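Local structure of maleylacetate reductase (Agrobacterium tumefaciens, 3HL0) at residues V311-T324 against K336-E348. The protein catalyses the NAD-dependent reduction of maleylacetate to 3-oxoadipate, probably as a step in the breakdown of gamma-resorcylate. Residues are numbered along the deposited sequence; the frame is centred on the assembly and turned at random.
Sequences VGADDLDPMAELAT and KTAIRDLLQRAFE
Leu316 of helix 316-323 drops as a knob into a hole formed by Arg340, Leu343, Gln344 and Phe347 of helix 336-348, in a helix-helix contact between the last two helices of the chain, away from the NAD site. Leu316 CB lies 3.4 Å from Arg340 CZ, over the centre of one guanidinium face, while its CD1 reaches Phe347 CG at 3.8 Å. The guanidinium is held in its own plane as well: Arg340 NE donates to Asp317 OD1 (2.7 Å) in a salt bridge, its NH1 donates to Gln344 OE1 (2.7 Å), and a water joins its NH2 to Asp317 OD2. The carboxylate and guanidinium planes are 62° apart, and NE meets OD1 from above the carboxylate plane; Arg340 extends CG opposite the backbone nitrogen (chi1 -176°) and then bends at chi2, which brings NE to Asp317. The two helices run roughly antiparallel, their segment axes 8.9 Å apart and at 134°, within the all-helical C-terminal domain of the iron-containing alcohol dehydrogenase fold. Ala320 comes nearest to Arg340 along the backbone, its small CB lying against Arg340 CB and CD, and Leu343 CD1 packs against Met319 CB and Ala320 CB. Deeper in, Ala323 CB meets Ile339 CG2, and both residues also touch helix 239-251. Near the start of helix 336-348, the extended Lys336 runs across Thr324, and Lys336 NZ bonds to the anti lone pair of Glu321 OE1 (2.6 Å), a salt bridge between two exposed residues. Thr324 OG1 is itself tied to Ala320 O (2.7 Å). At the other end the Phe347 ring packs against the turn preceding helix 316-323, Val311 O approaching its edge at CE1 (3.3 Å) and Ala313 CB lying near CZ.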
loop_
_atom_site.group_PDB
_atom_site.type_symbol
_atom_site.label_atom_id
_atom_site.label_comp_id
_atom_site.label_asym_id
_atom_site.label_seq_id
_atom_site.Cartn_x
_atom_site.Cartn_y
_atom_site.Cartn_z
ATOM N N VAL A 311 10.234 5.997 -10.365
ATOM C CA VAL A 311 10.271 6.801 -11.582
ATOM C C VAL A 311 11.647 6.596 -12.267
ATOM O O VAL A 311 12.685 6.650 -11.614
ATOM C CB VAL A 311 10.059 8.302 -11.242
ATOM C CG1 VAL A 311 10.112 9.198 -12.529
ATOM C CG2 VAL A 311 8.720 8.471 -10.522
ATOM N N GLY A 312 11.611 6.409 -13.584
ATOM C CA GLY A 312 12.860 6.313 -14.348
ATOM C C GLY A 312 13.254 7.628 -14.977
ATOM O O GLY A 312 12.383 8.478 -15.240
ATOM N N ALA A 313 14.554 7.760 -15.257
ATOM C CA ALA A 313 15.026 8.946 -15.998
ATOM C C ALA A 313 14.275 9.158 -17.336
ATOM O O ALA A 313 14.012 10.307 -17.714
ATOM C CB ALA A 313 16.538 8.919 -16.166
ATOM N N ASP A 314 13.830 8.070 -17.992
ATOM C CA ASP A 314 13.084 8.190 -19.249
ATOM C C ASP A 314 11.614 8.609 -19.099
ATOM O O ASP A 314 10.909 8.859 -20.089
ATOM C CB ASP A 314 13.197 6.904 -20.083
ATOM C CG ASP A 314 12.711 5.670 -19.338
ATOM O OD1 ASP A 314 12.528 5.677 -18.087
ATOM O OD2 ASP A 314 12.531 4.639 -20.016
ATOM N N ASP A 315 11.142 8.724 -17.856
ATOM C CA ASP A 315 9.791 9.211 -17.592
ATOM C C ASP A 315 9.738 10.731 -17.462
ATOM O O ASP A 315 8.659 11.325 -17.535
ATOM C CB ASP A 315 9.280 8.631 -16.255
ATOM C CG ASP A 315 9.033 7.104 -16.303
ATOM O OD1 ASP A 315 8.450 6.645 -17.315
ATOM O OD2 ASP A 315 9.405 6.411 -15.300
ATOM N N LEU A 316 10.888 11.369 -17.311
ATOM C CA LEU A 316 10.875 12.796 -16.912
ATOM C C LEU A 316 10.425 13.713 -18.043
ATOM O O LEU A 316 9.627 14.616 -17.838
ATOM C CB LEU A 316 12.265 13.185 -16.379
ATOM C CG LEU A 316 12.740 12.362 -15.186
ATOM C CD1 LEU A 316 14.109 12.826 -14.761
ATOM C CD2 LEU A 316 11.679 12.466 -14.013
ATOM N N ASP A 317 10.869 13.431 -19.256
ATOM C CA ASP A 317 10.413 14.248 -20.410
ATOM C C ASP A 317 8.902 14.097 -20.665
ATOM O O ASP A 317 8.211 15.106 -20.790
ATOM C CB ASP A 317 11.248 13.973 -21.694
ATOM C CG ASP A 317 12.655 14.555 -21.633
ATOM O OD1 ASP A 317 12.879 15.639 -21.048
ATOM O OD2 ASP A 317 13.590 13.942 -22.211
ATOM N N PRO A 318 8.371 12.846 -20.677
ATOM C CA PRO A 318 6.920 12.699 -20.904
ATOM C C PRO A 318 6.105 13.352 -19.799
ATOM O O PRO A 318 5.019 13.885 -20.030
ATOM C CB PRO A 318 6.697 11.176 -20.900
ATOM C CG PRO A 318 8.042 10.594 -21.264
ATOM C CD PRO A 318 9.118 11.593 -20.896
HETATM N N MSE A 319 6.640 13.308 -18.577
HETATM C CA MSE A 319 5.947 13.956 -17.474
HETATM C C MSE A 319 5.976 15.476 -17.586
HETATM O O MSE A 319 4.980 16.109 -17.301
HETATM C CB MSE A 319 6.528 13.521 -16.116
HETATM C CG MSE A 319 6.153 12.095 -15.702
HETATM SE SE MSE A 319 4.309 11.576 -15.835
HETATM C CE MSE A 319 4.388 10.762 -17.623
ATOM N N ALA A 320 7.100 16.038 -18.019
ATOM C CA ALA A 320 7.168 17.500 -18.166
ATOM C C ALA A 320 6.160 17.938 -19.251
ATOM O O ALA A 320 5.522 18.988 -19.125
ATOM C CB ALA A 320 8.571 17.929 -18.528
ATOM N N GLU A 321 5.997 17.115 -20.301
ATOM C CA GLU A 321 4.974 17.388 -21.333
ATOM C C GLU A 321 3.543 17.331 -20.791
ATOM O O GLU A 321 2.774 18.254 -21.018
ATOM C CB GLU A 321 5.164 16.466 -22.543
ATOM C CG GLU A 321 4.144 16.663 -23.699
ATOM C CD GLU A 321 4.110 18.081 -24.293
ATOM O OE1 GLU A 321 5.179 18.733 -24.403
ATOM O OE2 GLU A 321 2.993 18.527 -24.677
ATOM N N LEU A 322 3.192 16.275 -20.060
ATOM C CA LEU A 322 1.855 16.141 -19.502
ATOM C C LEU A 322 1.572 17.255 -18.512
ATOM O O LEU A 322 0.455 17.766 -18.444
ATOM C CB LEU A 322 1.693 14.788 -18.792
ATOM C CG LEU A 322 1.105 13.545 -19.427
ATOM C CD1 LEU A 322 0.761 12.588 -18.295
ATOM C CD2 LEU A 322 -0.157 13.852 -20.245
ATOM N N ALA A 323 2.589 17.636 -17.746
ATOM C CA ALA A 323 2.414 18.666 -16.724
ATOM C C ALA A 323 2.167 20.037 -17.314
ATOM O O ALA A 323 1.705 20.950 -16.623
ATOM C CB ALA A 323 3.654 18.697 -15.801
ATOM N N THR A 324 2.477 20.202 -18.605
ATOM C CA THR A 324 2.295 21.507 -19.238
ATOM C C THR A 324 1.189 21.515 -20.273
ATOM O O THR A 324 0.955 22.531 -20.946
ATOM C CB THR A 324 3.635 22.077 -19.789
ATOM O OG1 THR A 324 4.391 21.054 -20.451
ATOM C CG2 THR A 324 4.453 22.588 -18.645
ATOM N N LYS A 336 7.467 24.553 -19.461
ATOM C CA LYS A 336 7.984 23.182 -19.648
ATOM C C LYS A 336 9.437 23.007 -19.189
ATOM O O LYS A 336 9.754 22.038 -18.472
ATOM C CB LYS A 336 7.777 22.706 -21.097
ATOM C CG LYS A 336 8.068 21.216 -21.244
ATOM C CD LYS A 336 7.479 20.648 -22.524
ATOM C CE LYS A 336 7.995 19.255 -22.730
ATOM N NZ LYS A 336 7.761 18.801 -24.137
ATOM N N THR A 337 10.358 23.871 -19.610
ATOM C CA THR A 337 11.759 23.649 -19.227
ATOM C C THR A 337 11.975 23.746 -17.725
ATOM O O THR A 337 12.796 23.013 -17.159
ATOM C CB THR A 337 12.768 24.529 -20.007
ATOM O OG1 THR A 337 12.567 25.904 -19.682
ATOM C CG2 THR A 337 12.633 24.295 -21.541
ATOM N N ALA A 338 11.268 24.686 -17.088
ATOM C CA ALA A 338 11.417 24.895 -15.663
ATOM C C ALA A 338 10.791 23.727 -14.874
ATOM O O ALA A 338 11.341 23.315 -13.841
ATOM C CB ALA A 338 10.826 26.240 -15.253
ATOM N N ILE A 339 9.705 23.180 -15.400
ATOM C CA ILE A 339 9.094 21.966 -14.801
ATOM C C ILE A 339 10.017 20.762 -15.033
ATOM O O ILE A 339 10.201 19.910 -14.145
ATOM C CB ILE A 339 7.671 21.705 -15.332
ATOM C CG1 ILE A 339 6.726 22.857 -14.893
ATOM C CG2 ILE A 339 7.167 20.346 -14.884
ATOM C CD1 ILE A 339 6.656 23.096 -13.326
ATOM N N ARG A 340 10.612 20.699 -16.217
ATOM C CA ARG A 340 11.601 19.641 -16.460
ATOM C C ARG A 340 12.778 19.696 -15.476
ATOM O O ARG A 340 13.222 18.644 -15.000
ATOM C CB ARG A 340 12.054 19.659 -17.939
ATOM C CG ARG A 340 13.025 18.520 -18.311
ATOM C CD ARG A 340 12.370 17.142 -18.176
ATOM N NE ARG A 340 13.392 16.125 -18.477
ATOM C CZ ARG A 340 14.277 15.694 -17.612
ATOM N NH1 ARG A 340 14.251 16.131 -16.344
ATOM N NH2 ARG A 340 15.192 14.781 -17.992
ATOM N N ASP A 341 13.286 20.894 -15.167
ATOM C CA ASP A 341 14.349 21.078 -14.177
ATOM C C ASP A 341 13.860 20.628 -12.780
ATOM O O ASP A 341 14.589 19.966 -12.065
ATOM C CB ASP A 341 14.754 22.552 -14.073
ATOM C CG ASP A 341 15.416 23.121 -15.341
ATOM O OD1 ASP A 341 15.920 22.334 -16.154
ATOM O OD2 ASP A 341 15.427 24.403 -15.474
ATOM N N LEU A 342 12.649 21.040 -12.411
ATOM C CA LEU A 342 12.019 20.662 -11.107
ATOM C C LEU A 342 11.982 19.116 -11.006
ATOM O O LEU A 342 12.394 18.538 -9.973
ATOM C CB LEU A 342 10.581 21.233 -11.040
ATOM C CG LEU A 342 9.784 21.089 -9.725
ATOM C CD1 LEU A 342 8.557 21.997 -9.817
ATOM C CD2 LEU A 342 9.301 19.663 -9.525
ATOM N N LEU A 343 11.490 18.462 -12.065
ATOM C CA LEU A 343 11.462 16.996 -12.077
ATOM C C LEU A 343 12.852 16.386 -11.936
ATOM O O LEU A 343 13.005 15.355 -11.284
ATOM C CB LEU A 343 10.703 16.525 -13.326
ATOM C CG LEU A 343 9.215 16.800 -13.303
ATOM C CD1 LEU A 343 8.633 16.473 -14.702
ATOM C CD2 LEU A 343 8.483 16.022 -12.195
ATOM N N GLN A 344 13.864 17.005 -12.547
ATOM C CA GLN A 344 15.196 16.465 -12.410
ATOM C C GLN A 344 15.700 16.548 -11.005
ATOM O O GLN A 344 16.272 15.601 -10.512
ATOM C CB GLN A 344 16.164 17.185 -13.348
ATOM C CG GLN A 344 17.455 16.425 -13.515
ATOM C CD GLN A 344 17.295 15.212 -14.373
ATOM O OE1 GLN A 344 16.596 15.258 -15.356
ATOM N NE2 GLN A 344 17.928 14.109 -13.990
ATOM N N ARG A 345 15.469 17.688 -10.352
ATOM C CA ARG A 345 15.869 17.801 -8.943
ATOM C C ARG A 345 15.126 16.784 -8.050
ATOM O O ARG A 345 15.757 16.193 -7.152
ATOM C CB ARG A 345 15.563 19.214 -8.421
ATOM C CG ARG A 345 16.314 20.391 -9.119
ATOM C CD ARG A 345 17.837 20.271 -9.078
ATOM N NE ARG A 345 18.428 19.384 -10.095
ATOM C CZ ARG A 345 18.567 19.715 -11.382
ATOM N NH1 ARG A 345 19.188 18.865 -12.233
ATOM N NH2 ARG A 345 18.117 20.904 -11.809
ATOM N N ALA A 346 13.816 16.661 -8.259
ATOM C CA ALA A 346 13.007 15.682 -7.478
ATOM C C ALA A 346 13.461 14.260 -7.794
ATOM O O ALA A 346 13.553 13.452 -6.894
ATOM C CB ALA A 346 11.534 15.849 -7.766
ATOM N N PHE A 347 13.845 13.991 -9.040
ATOM C CA PHE A 347 14.353 12.642 -9.392
ATOM C C PHE A 347 15.651 12.309 -8.659
ATOM O O PHE A 347 15.859 11.175 -8.197
ATOM C CB PHE A 347 14.567 12.588 -10.917
ATOM C CG PHE A 347 15.189 11.289 -11.403
ATOM C CD1 PHE A 347 14.420 10.137 -11.491
ATOM C CD2 PHE A 347 16.529 11.264 -11.772
ATOM C CE1 PHE A 347 15.014 8.927 -11.939
ATOM C CE2 PHE A 347 17.111 10.056 -12.225
ATOM C CZ PHE A 347 16.345 8.912 -12.309
ATOM N N GLU A 348 16.526 13.308 -8.566
ATOM C CA GLU A 348 17.821 13.203 -7.885
ATOM C C GLU A 348 17.721 13.151 -6.368
ATOM O O GLU A 348 18.677 12.756 -5.690
ATOM C CB GLU A 348 18.648 14.457 -8.246
ATOM C CG GLU A 348 19.209 14.449 -9.627
ATOM C CD GLU A 348 19.632 15.850 -10.106
ATOM O OE1 GLU A 348 19.637 16.830 -9.290
ATOM O OE2 GLU A 348 19.963 15.954 -11.324
HETATM O O HOH W 1 15.772 13.561 -20.546
#